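Long-range contacts in ornithine decarboxylase (PDB 4AIB), which probably catalyses, as a homodimer, the pyridoxal phosphate-dependent decarboxylation of L-ornithine to putrescine, a step of polyamine biosynthesis: residues 101-106 / 117-122; 128-133 / 175-180; 63-68 / 84-89. All coordinates share one frame; numbering follows the deposited sequence.

Overall arrangement
The three contacts lie in the pyridoxal-binding domain, a barrel of eight parallel strands wrapped by helices. Along the chain they come in series: contact 3, then contact 1, then contact 2. Contacts 1 and 2 are neighbours, with centres about 10 Å apart. Strand 118-121 leads into helix 124-133, and the two contacts touch, with a probable hydrogen bond from Lys129 to the carbonyl of Lys103 and another between His118 and Asp180. Both also touch the second subunit and so lie at the dimer interface. Contact 3 stands apart, its centre about 21 Å from that of contact 1 and 28 Å from that of contact 2. It pairs two outer helices, 62-70 and 80-88, and meets no other chain of the assembly.

Contact 1 of 3, residues 101-106 / 117-122; sequences TFKPYN and NHTIVD
Lys103 and Thr119 reach toward each other and meet tip to tip. Lys103 NZ donates a hydrogen bond to Thr119 OG1 at 3.1 Å. The lysine sets out toward the strand and is bent twice near its end, at chi3 (-81°) and at chi4, which carries the ammonium round to the backbone. Lys103 NZ also lies 2.9 Å from Ile120 O. Its main partner is Gln100 O, just before the segment. Thr119 OG1 stands anti to the backbone N (chi1 -172°) and is bonded to Tyr98 O as well, so this hydroxyl ties Lys103 to the end of the preceding strand.

The two segments belong to one beta-alpha-beta unit of the barrel. Residues 101-104 lead from strand 96-98 into helix 105-114, with Pro104 as N-cap, and strand 118-121 follows. His118 pairs with Tyr98 through the backbone, so these two strands close the barrel side by side.

Past the end of strand 118-121, the side chain of Asp122 comes in slantwise over that of Thr101. Asp122 OD1 sits against the carbon side of the threonine, 3.2 Å from Thr101 CB and 3.5 Å from Thr101 CG2. The ring of Phe102 approaches the same oxygen obliquely, with Phe102 CE2 3.8 Å from Asp122 OD1. Ring and carboxylate planes are 53° apart. The other oxygen, OD2, takes the N-H of Gly159 and forms a salt bridge with Arg277 of the second subunit. These partners hold the carboxylate and bring the dimer interface to this end of the barrel. A water links the backbones here: it donates to Thr101 O at 3.0 Å and accepts from Asp122 N at 2.7 Å.

Contact 2 of 3, residues 128-133 / 175-180; sequences QKIAKY and KGLNLD
Gln128 holds its flat amide away from the touch; behind it the side chain passes at a slant over that of Lys175, with Gln128 CG 4.1 Å from Lys175 CE. The amide itself is held by Gln128 NE2, which is bonded to Glu171 OE2. The other flat group, the ring of Tyr133, belongs to a different side of the helix. On one face it carries Lys132 CG, 4.0 Å above the plane of the Tyr133 ring and offset toward the rim. At its edge, in plane, lies Lys129 O. Tyr105 also meets this ring, with the planes at about 60°.

Ala131 is the centre of the contact. Its methyl points at the other segment and is met from two directions. Lys175 CD lies 3.8 Å from Ala131 CB, and Leu177 CD1 lies 3.8 Å from the same methyl. The lysine is bent at chi2 (-75°), which lays CB, CG and CD along the alanine. Leu177 CD2 comes 3.9 Å from Ala131 CA and then reaches Ile130 CG2 at 4.5 Å.

Between Lys175 and Leu177 the chain turns at Gly176. Its positive phi (64°) completes a Schellman motif at the end of helix 164-174, and the chain then heads for strand 179-184. The contact packs helix 124-133 against the turn between helix 164-174 and strand 179-184. Leu177 packs on Ile172 and Pro135 as well.

What crosses between the segments is purely apolar. The polar ends find their partner on helix 164-174: Lys175 NZ makes a salt bridge with the Glu171 OE2 that also takes Gln128 NE2. This shared carboxylate probably steadies both side chains, while the carbon part of Lys175 lies against Ala131.

Contact 3 of 3, residues 63-68 / 84-89; sequences HLVKLL and KEVLDL
Apolar contact between Val65 of helix 62-70 and Leu89, just past the end of helix 80-88, is the middle of this contact. Both side chains point at the facing segment and cross at about a right angle. Val65 CG1 lies 3.8 Å from Leu89 CD1. Val65 CG1 reaches Val86 CG2 more loosely, at 4.3 Å. It can meet both because CG1 stands anti to the backbone N (chi1 -179°), so that it reaches toward both Val86 and Leu89. Lys66 adds its alkyl part. It crosses Leu89 obliquely, with Lys66 CD 3.8 Å from Leu89 CD2.

One hydrogen bond joins the segments. Lys66 NZ donates to the backbone carbonyl of Leu89, with Lys66 NZ to Leu89 O at 2.8 Å. The C=O...N angle is 138°, and the donor is tilted 18° from the carbonyl plane. The lysine is bent at chi2 and otherwise extended, which swings the ammonium across to the end of helix 80-88. A positive charge at this C-terminal end would probably be favourable toward the helix dipole.

A polar group also rests on an apolar one. The carboxylate oxygen Glu85 OE2 sits against a valine methyl, 3.5 Å from Val65 CG2. The side chain of Glu85 also packs on Pro60. It lies about 9 Å from that of Lys57, the predicted attachment lysine of the cofactor.

The pair consists of consecutive outer helices of the barrel, 62-70 and 80-88, linked through strand 74-77. Val65 and Val86 both rest on Phe75 of that strand, and Val86 extends to Cys77 and to Ile96 of strand 96-98. Leu64, Leu67 and Leu68 pack helix 62-70 against Val36 of helix 33-46.

Contact 1 of 3, residues 101-106 / 117-122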
loop_
_atom_site.group_PDB
_atom_site.type_symbol
_atom_site.label_atom_id
_atom_site.label_comp_id
_atom_site.label_asym_id
_atom_site.label_seq_id
_atom_site.Cartn_x
_atom_site.Cartn_y
_atom_site.Cartn_z
ATOM N N THR A 101 -19.829 1.249 -5.368
ATOM C CA THR A 101 -20.449 1.081 -6.683
ATOM C C THR A 101 -20.657 -0.389 -7.038
ATOM O O THR A 101 -21.687 -0.754 -7.605
ATOM C CB THR A 101 -19.632 1.775 -7.795
ATOM O OG1 THR A 101 -18.256 1.386 -7.702
ATOM C CG2 THR A 101 -19.737 3.288 -7.671
ATOM N N PHE A 102 -19.680 -1.226 -6.695
ATOM C CA PHE A 102 -19.781 -2.664 -6.925
ATOM C C PHE A 102 -19.553 -3.445 -5.632
ATOM O O PHE A 102 -18.418 -3.610 -5.174
ATOM C CB PHE A 102 -18.824 -3.110 -8.035
ATOM C CG PHE A 102 -19.155 -2.534 -9.385
ATOM C CD1 PHE A 102 -20.240 -3.012 -10.114
ATOM C CD2 PHE A 102 -18.383 -1.513 -9.930
ATOM C CE1 PHE A 102 -20.549 -2.486 -11.359
ATOM C CE2 PHE A 102 -18.688 -0.982 -11.175
ATOM C CZ PHE A 102 -19.771 -1.468 -11.889
ATOM N N LYS A 103 -20.653 -3.922 -5.059
ATOM C CA LYS A 103 -20.648 -4.566 -3.750
ATOM C C LYS A 103 -20.587 -6.087 -3.865
ATOM O O LYS A 103 -21.253 -6.668 -4.725
ATOM C CB LYS A 103 -21.896 -4.160 -2.960
ATOM C CG LYS A 103 -22.021 -2.664 -2.711
ATOM C CD LYS A 103 -23.430 -2.265 -2.288
ATOM C CE LYS A 103 -24.375 -2.123 -3.473
ATOM N NZ LYS A 103 -24.035 -0.959 -4.341
ATOM N N PRO A 104 -19.778 -6.738 -3.003
ATOM C CA PRO A 104 -19.808 -8.196 -2.895
ATOM C C PRO A 104 -21.163 -8.650 -2.365
ATOM O O PRO A 104 -21.751 -7.972 -1.517
ATOM C CB PRO A 104 -18.707 -8.500 -1.873
ATOM C CG PRO A 104 -17.816 -7.306 -1.899
ATOM C CD PRO A 104 -18.735 -6.149 -2.145
ATOM N N TYR A 105 -21.653 -9.780 -2.869
ATOM C CA TYR A 105 -22.989 -10.271 -2.526
ATOM C C TYR A 105 -23.156 -10.527 -1.029
ATOM O O TYR A 105 -24.147 -10.103 -0.433
ATOM C CB TYR A 105 -23.324 -11.537 -3.320
ATOM C CG TYR A 105 -23.289 -11.367 -4.822
ATOM C CD1 TYR A 105 -24.391 -10.867 -5.511
ATOM C CD2 TYR A 105 -22.155 -11.716 -5.557
ATOM C CE1 TYR A 105 -24.365 -10.714 -6.888
ATOM C CE2 TYR A 105 -22.120 -11.564 -6.935
ATOM C CZ TYR A 105 -23.227 -11.063 -7.594
ATOM O OH TYR A 105 -23.204 -10.910 -8.959
ATOM N N ASN A 106 -22.178 -11.208 -0.432
ATOM C CA ASN A 106 -22.193 -11.517 1.000
ATOM C C ASN A 106 -22.231 -10.275 1.890
ATOM O O ASN A 106 -22.907 -10.263 2.923
ATOM C CB ASN A 106 -21.006 -12.413 1.376
ATOM C CG ASN A 106 -19.679 -11.870 0.880
ATOM O OD1 ASN A 106 -19.139 -10.911 1.428
ATOM N ND2 ASN A 106 -19.141 -12.492 -0.161
ATOM N N ASN A 117 -29.469 1.121 4.879
ATOM C CA ASN A 117 -30.602 1.458 4.022
ATOM C C ASN A 117 -30.244 2.382 2.850
ATOM O O ASN A 117 -31.102 2.713 2.026
ATOM C CB ASN A 117 -31.712 2.088 4.873
ATOM C CG ASN A 117 -33.074 2.017 4.210
ATOM O OD1 ASN A 117 -33.520 0.949 3.788
ATOM N ND2 ASN A 117 -33.749 3.158 4.125
ATOM N N HIS A 118 -28.980 2.796 2.775
ATOM C CA HIS A 118 -28.538 3.718 1.727
ATOM C C HIS A 118 -27.288 3.251 1.035
ATOM O O HIS A 118 -26.270 2.990 1.679
ATOM C CB HIS A 118 -28.353 5.125 2.291
ATOM C CG HIS A 118 -29.567 5.658 3.018
ATOM N ND1 HIS A 118 -30.757 5.826 2.414
ATOM C CD2 HIS A 118 -29.738 6.064 4.341
ATOM C CE1 HIS A 118 -31.646 6.310 3.300
ATOM N NE2 HIS A 118 -31.021 6.457 4.479
ATOM N N THR A 119 -27.360 3.143 -0.291
ATOM C CA THR A 119 -26.230 2.692 -1.109
ATOM C C THR A 119 -26.176 3.399 -2.471
ATOM O O THR A 119 -27.099 4.127 -2.835
ATOM C CB THR A 119 -26.231 1.156 -1.291
ATOM O OG1 THR A 119 -25.012 0.747 -1.922
ATOM C CG2 THR A 119 -27.418 0.699 -2.133
ATOM N N ILE A 120 -25.091 3.176 -3.213
ATOM C CA ILE A 120 -24.869 3.839 -4.504
ATOM C C ILE A 120 -24.729 2.831 -5.651
ATOM O O ILE A 120 -24.242 1.713 -5.454
ATOM C CB ILE A 120 -23.647 4.792 -4.446
ATOM C CG1 ILE A 120 -23.848 5.851 -3.352
ATOM C CG2 ILE A 120 -23.408 5.469 -5.792
ATOM C CD1 ILE A 120 -22.617 6.668 -3.021
ATOM N N VAL A 121 -25.170 3.239 -6.842
ATOM C CA VAL A 121 -25.145 2.406 -8.046
ATOM C C VAL A 121 -24.688 3.212 -9.267
ATOM O O VAL A 121 -25.052 4.380 -9.417
ATOM C CB VAL A 121 -26.543 1.801 -8.319
ATOM C CG1 VAL A 121 -26.697 1.377 -9.771
ATOM C CG2 VAL A 121 -26.808 0.626 -7.394
ATOM N N ASP A 122 -23.887 2.584 -10.128
ATOM C CA ASP A 122 -23.524 3.169 -11.425
ATOM C C ASP A 122 -23.548 2.158 -12.583
ATOM O O ASP A 122 -22.864 2.336 -13.598
ATOM C CB ASP A 122 -22.182 3.922 -11.346
ATOM C CG ASP A 122 -20.991 3.006 -11.081
ATOM O OD1 ASP A 122 -21.172 1.884 -10.564
ATOM O OD2 ASP A 122 -19.854 3.425 -11.386
HETATM O O HOH W 1 -23.157 0.001 -10.068
#

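Contact 2 of 3, residues 128-133 / 175-180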
loop_
_atom_site.group_PDB
_atom_site.type_symbol
_atom_site.label_atom_id
_atom_site.label_comp_id
_atom_site.label_asym_id
_atom_site.label_seq_id
_atom_site.Cartn_x
_atom_site.Cartn_y
_atom_site.Cartn_z
ATOM N N GLN A 128 -29.917 -4.695 -10.435
ATOM C CA GLN A 128 -30.452 -6.055 -10.394
ATOM C C GLN A 128 -29.933 -6.832 -9.185
ATOM O O GLN A 128 -30.665 -7.625 -8.590
ATOM C CB GLN A 128 -30.109 -6.802 -11.687
ATOM C CG GLN A 128 -30.743 -6.211 -12.938
ATOM C CD GLN A 128 -30.156 -6.764 -14.224
ATOM O OE1 GLN A 128 -29.050 -7.306 -14.240
ATOM N NE2 GLN A 128 -30.895 -6.618 -15.317
ATOM N N LYS A 129 -28.667 -6.595 -8.839
ATOM C CA LYS A 129 -28.025 -7.211 -7.677
ATOM C C LYS A 129 -28.749 -6.820 -6.391
ATOM O O LYS A 129 -28.979 -7.658 -5.516
ATOM C CB LYS A 129 -26.553 -6.788 -7.603
ATOM C CG LYS A 129 -25.756 -7.432 -6.475
ATOM C CD LYS A 129 -24.379 -6.801 -6.316
ATOM C CE LYS A 129 -23.419 -7.229 -7.418
ATOM N NZ LYS A 129 -22.119 -6.509 -7.332
ATOM N N ILE A 130 -29.101 -5.541 -6.291
ATOM C CA ILE A 130 -29.835 -5.017 -5.143
ATOM C C ILE A 130 -31.272 -5.538 -5.140
ATOM O O ILE A 130 -31.787 -5.937 -4.096
ATOM C CB ILE A 130 -29.778 -3.471 -5.101
ATOM C CG1 ILE A 130 -28.392 -3.019 -4.628
ATOM C CG2 ILE A 130 -30.856 -2.896 -4.190
ATOM C CD1 ILE A 130 -28.057 -1.583 -4.962
ATOM N N ALA A 131 -31.897 -5.565 -6.315
ATOM C CA ALA A 131 -33.274 -6.044 -6.462
ATOM C C ALA A 131 -33.440 -7.522 -6.098
ATOM O O ALA A 131 -34.529 -7.951 -5.713
ATOM C CB ALA A 131 -33.773 -5.792 -7.877
ATOM N N LYS A 132 -32.356 -8.285 -6.218
ATOM C CA LYS A 132 -32.384 -9.726 -5.978
ATOM C C LYS A 132 -32.078 -10.103 -4.525
ATOM O O LYS A 132 -32.655 -11.057 -3.997
ATOM C CB LYS A 132 -31.409 -10.437 -6.925
ATOM C CG LYS A 132 -31.616 -11.940 -7.038
ATOM C CD LYS A 132 -30.554 -12.585 -7.914
ATOM C CE LYS A 132 -30.681 -14.099 -7.906
ATOM N NZ LYS A 132 -29.590 -14.755 -8.678
ATOM N N TYR A 133 -31.182 -9.354 -3.884
ATOM C CA TYR A 133 -30.673 -9.733 -2.561
ATOM C C TYR A 133 -31.125 -8.837 -1.408
ATOM O O TYR A 133 -31.354 -9.323 -0.300
ATOM C CB TYR A 133 -29.145 -9.856 -2.591
ATOM C CG TYR A 133 -28.642 -10.942 -3.521
ATOM C CD1 TYR A 133 -28.548 -12.267 -3.094
ATOM C CD2 TYR A 133 -28.266 -10.646 -4.831
ATOM C CE1 TYR A 133 -28.093 -13.263 -3.945
ATOM C CE2 TYR A 133 -27.810 -11.635 -5.689
ATOM C CZ TYR A 133 -27.724 -12.940 -5.241
ATOM O OH TYR A 133 -27.271 -13.924 -6.090
ATOM N N LYS A 175 -37.648 -2.511 -11.778
ATOM C CA LYS A 175 -37.456 -3.425 -10.653
ATOM C C LYS A 175 -38.223 -2.973 -9.408
ATOM O O LYS A 175 -38.249 -3.678 -8.395
ATOM C CB LYS A 175 -35.964 -3.599 -10.342
ATOM C CG LYS A 175 -35.194 -4.416 -11.373
ATOM C CD LYS A 175 -35.491 -5.906 -11.258
ATOM C CE LYS A 175 -34.793 -6.707 -12.347
ATOM N NZ LYS A 175 -35.419 -6.517 -13.686
ATOM N N GLY A 176 -38.850 -1.800 -9.499
ATOM C CA GLY A 176 -39.659 -1.244 -8.413
ATOM C C GLY A 176 -38.856 -0.924 -7.167
ATOM O O GLY A 176 -39.286 -1.221 -6.050
ATOM N N LEU A 177 -37.692 -0.313 -7.363
ATOM C CA LEU A 177 -36.777 -0.010 -6.267
ATOM C C LEU A 177 -36.846 1.458 -5.859
ATOM O O LEU A 177 -37.257 2.312 -6.647
ATOM C CB LEU A 177 -35.343 -0.393 -6.648
ATOM C CG LEU A 177 -35.078 -1.868 -6.964
ATOM C CD1 LEU A 177 -33.772 -2.025 -7.723
ATOM C CD2 LEU A 177 -35.070 -2.717 -5.702
ATOM N N ASN A 178 -36.442 1.736 -4.622
ATOM C CA ASN A 178 -36.451 3.091 -4.082
ATOM C C ASN A 178 -35.204 3.869 -4.487
ATOM O O ASN A 178 -34.081 3.382 -4.331
ATOM C CB ASN A 178 -36.575 3.065 -2.553
ATOM C CG ASN A 178 -37.731 2.206 -2.068
ATOM O OD1 ASN A 178 -37.558 1.357 -1.191
ATOM N ND2 ASN A 178 -38.917 2.420 -2.633
ATOM N N LEU A 179 -35.414 5.076 -5.009
ATOM C CA LEU A 179 -34.317 5.968 -5.369
ATOM C C LEU A 179 -34.181 7.090 -4.344
ATOM O O LEU A 179 -35.089 7.912 -4.179
ATOM C CB LEU A 179 -34.520 6.549 -6.774
ATOM C CG LEU A 179 -33.381 7.395 -7.360
ATOM C CD1 LEU A 179 -32.308 6.522 -7.994
ATOM C CD2 LEU A 179 -33.919 8.390 -8.375
ATOM N N ASP A 180 -33.044 7.110 -3.654
ATOM C CA ASP A 180 -32.749 8.153 -2.677
ATOM C C ASP A 180 -32.354 9.462 -3.355
ATOM O O ASP A 180 -32.721 10.541 -2.888
ATOM C CB ASP A 180 -31.659 7.694 -1.704
ATOM C CG ASP A 180 -32.153 6.645 -0.718
ATOM O OD1 ASP A 180 -33.377 6.573 -0.466
ATOM O OD2 ASP A 180 -31.313 5.893 -0.183
#

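Contact 3 of 3, residues 63-68 / 84-89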
loop_
_atom_site.group_PDB
_atom_site.type_symbol
_atom_site.label_atom_id
_atom_site.label_comp_id
_atom_site.label_asym_id
_atom_site.label_seq_id
_atom_site.Cartn_x
_atom_site.Cartn_y
_atom_site.Cartn_z
ATOM N N HIS A 63 -10.946 6.541 17.391
ATOM C CA HIS A 63 -11.122 7.802 18.117
ATOM C C HIS A 63 -11.613 8.921 17.242
ATOM O O HIS A 63 -12.488 9.687 17.650
ATOM C CB HIS A 63 -9.836 8.210 18.831
ATOM C CG HIS A 63 -9.377 7.220 19.876
ATOM N ND1 HIS A 63 -8.147 6.674 19.862
ATOM C CD2 HIS A 63 -10.035 6.680 20.979
ATOM C CE1 HIS A 63 -8.020 5.833 20.906
ATOM N NE2 HIS A 63 -9.177 5.836 21.586
ATOM N N LEU A 64 -11.054 9.023 16.036
ATOM C CA LEU A 64 -11.444 10.052 15.069
ATOM C C LEU A 64 -12.860 9.826 14.536
ATOM O O LEU A 64 -13.643 10.772 14.422
ATOM C CB LEU A 64 -10.436 10.112 13.912
ATOM C CG LEU A 64 -10.709 11.034 12.714
ATOM C CD1 LEU A 64 -10.726 12.502 13.116
ATOM C CD2 LEU A 64 -9.687 10.791 11.613
ATOM N N VAL A 65 -13.172 8.572 14.215
ATOM C CA VAL A 65 -14.497 8.182 13.725
ATOM C C VAL A 65 -15.563 8.440 14.798
ATOM O O VAL A 65 -16.667 8.894 14.487
ATOM C CB VAL A 65 -14.519 6.701 13.266
ATOM C CG1 VAL A 65 -15.887 6.310 12.730
ATOM C CG2 VAL A 65 -13.462 6.455 12.198
ATOM N N LYS A 66 -15.212 8.162 16.052
ATOM C CA LYS A 66 -16.086 8.413 17.200
ATOM C C LYS A 66 -16.319 9.910 17.411
ATOM O O LYS A 66 -17.457 10.346 17.584
ATOM C CB LYS A 66 -15.490 7.787 18.469
ATOM C CG LYS A 66 -16.368 7.858 19.713
ATOM C CD LYS A 66 -17.353 6.700 19.779
ATOM C CE LYS A 66 -18.019 6.619 21.143
ATOM N NZ LYS A 66 -18.898 5.424 21.261
ATOM N N LEU A 67 -15.235 10.682 17.388
ATOM C CA LEU A 67 -15.287 12.123 17.640
ATOM C C LEU A 67 -16.086 12.877 16.577
ATOM O O LEU A 67 -16.873 13.767 16.906
ATOM C CB LEU A 67 -13.870 12.698 17.761
ATOM C CG LEU A 67 -13.678 14.187 18.073
ATOM C CD1 LEU A 67 -14.147 14.545 19.476
ATOM C CD2 LEU A 67 -12.216 14.554 17.894
ATOM N N LEU A 68 -15.881 12.513 15.311
ATOM C CA LEU A 68 -16.592 13.135 14.194
ATOM C C LEU A 68 -18.095 12.874 14.255
ATOM O O LEU A 68 -18.896 13.787 14.043
ATOM C CB LEU A 68 -16.025 12.656 12.853
ATOM C CG LEU A 68 -14.683 13.235 12.397
ATOM C CD1 LEU A 68 -14.049 12.323 11.361
ATOM C CD2 LEU A 68 -14.837 14.645 11.846
ATOM N N LYS A 84 -19.376 -1.994 9.897
ATOM C CA LYS A 84 -19.390 -2.607 11.225
ATOM C C LYS A 84 -18.675 -1.760 12.272
ATOM O O LYS A 84 -19.111 -1.706 13.421
ATOM C CB LYS A 84 -18.787 -4.016 11.185
ATOM C CG LYS A 84 -19.662 -5.050 10.489
ATOM C CD LYS A 84 -19.207 -6.472 10.780
ATOM C CE LYS A 84 -19.701 -6.956 12.136
ATOM N NZ LYS A 84 -19.250 -8.345 12.431
ATOM N N GLU A 85 -17.593 -1.095 11.870
ATOM C CA GLU A 85 -16.827 -0.233 12.772
ATOM C C GLU A 85 -17.677 0.918 13.310
ATOM O O GLU A 85 -17.619 1.236 14.499
ATOM C CB GLU A 85 -15.578 0.318 12.077
ATOM C CG GLU A 85 -14.545 0.885 13.041
ATOM C CD GLU A 85 -13.689 1.977 12.428
ATOM O OE1 GLU A 85 -13.120 1.762 11.336
ATOM O OE2 GLU A 85 -13.585 3.059 13.044
ATOM N N VAL A 86 -18.462 1.531 12.426
ATOM C CA VAL A 86 -19.347 2.636 12.796
ATOM C C VAL A 86 -20.468 2.158 13.724
ATOM O O VAL A 86 -20.746 2.792 14.745
ATOM C CB VAL A 86 -19.934 3.337 11.549
ATOM C CG1 VAL A 86 -20.925 4.416 11.953
ATOM C CG2 VAL A 86 -18.825 3.940 10.701
ATOM N N LEU A 87 -21.089 1.035 13.366
ATOM C CA LEU A 87 -22.187 0.454 14.144
ATOM C C LEU A 87 -21.756 -0.010 15.535
ATOM O O LEU A 87 -22.538 0.059 16.485
ATOM C CB LEU A 87 -22.836 -0.707 13.382
ATOM C CG LEU A 87 -23.675 -0.369 12.145
ATOM C CD1 LEU A 87 -23.916 -1.616 11.312
ATOM C CD2 LEU A 87 -24.996 0.282 12.529
ATOM N N ASP A 88 -20.513 -0.480 15.645
ATOM C CA ASP A 88 -19.953 -0.911 16.927
ATOM C C ASP A 88 -19.703 0.256 17.876
ATOM O O ASP A 88 -19.691 0.076 19.094
ATOM C CB ASP A 88 -18.660 -1.705 16.718
ATOM C CG ASP A 88 -18.909 -3.105 16.176
ATOM O OD1 ASP A 88 -20.070 -3.574 16.207
ATOM O OD2 ASP A 88 -17.932 -3.740 15.717
ATOM N N LEU A 89 -19.511 1.448 17.317
ATOM C CA LEU A 89 -19.306 2.656 18.118
ATOM C C LEU A 89 -20.622 3.243 18.643
ATOM O O LEU A 89 -20.618 4.226 19.386
ATOM C CB LEU A 89 -18.513 3.706 17.331
ATOM C CG LEU A 89 -17.041 3.417 17.012
ATOM C CD1 LEU A 89 -16.518 4.406 15.980
ATOM C CD2 LEU A 89 -16.168 3.434 18.260
#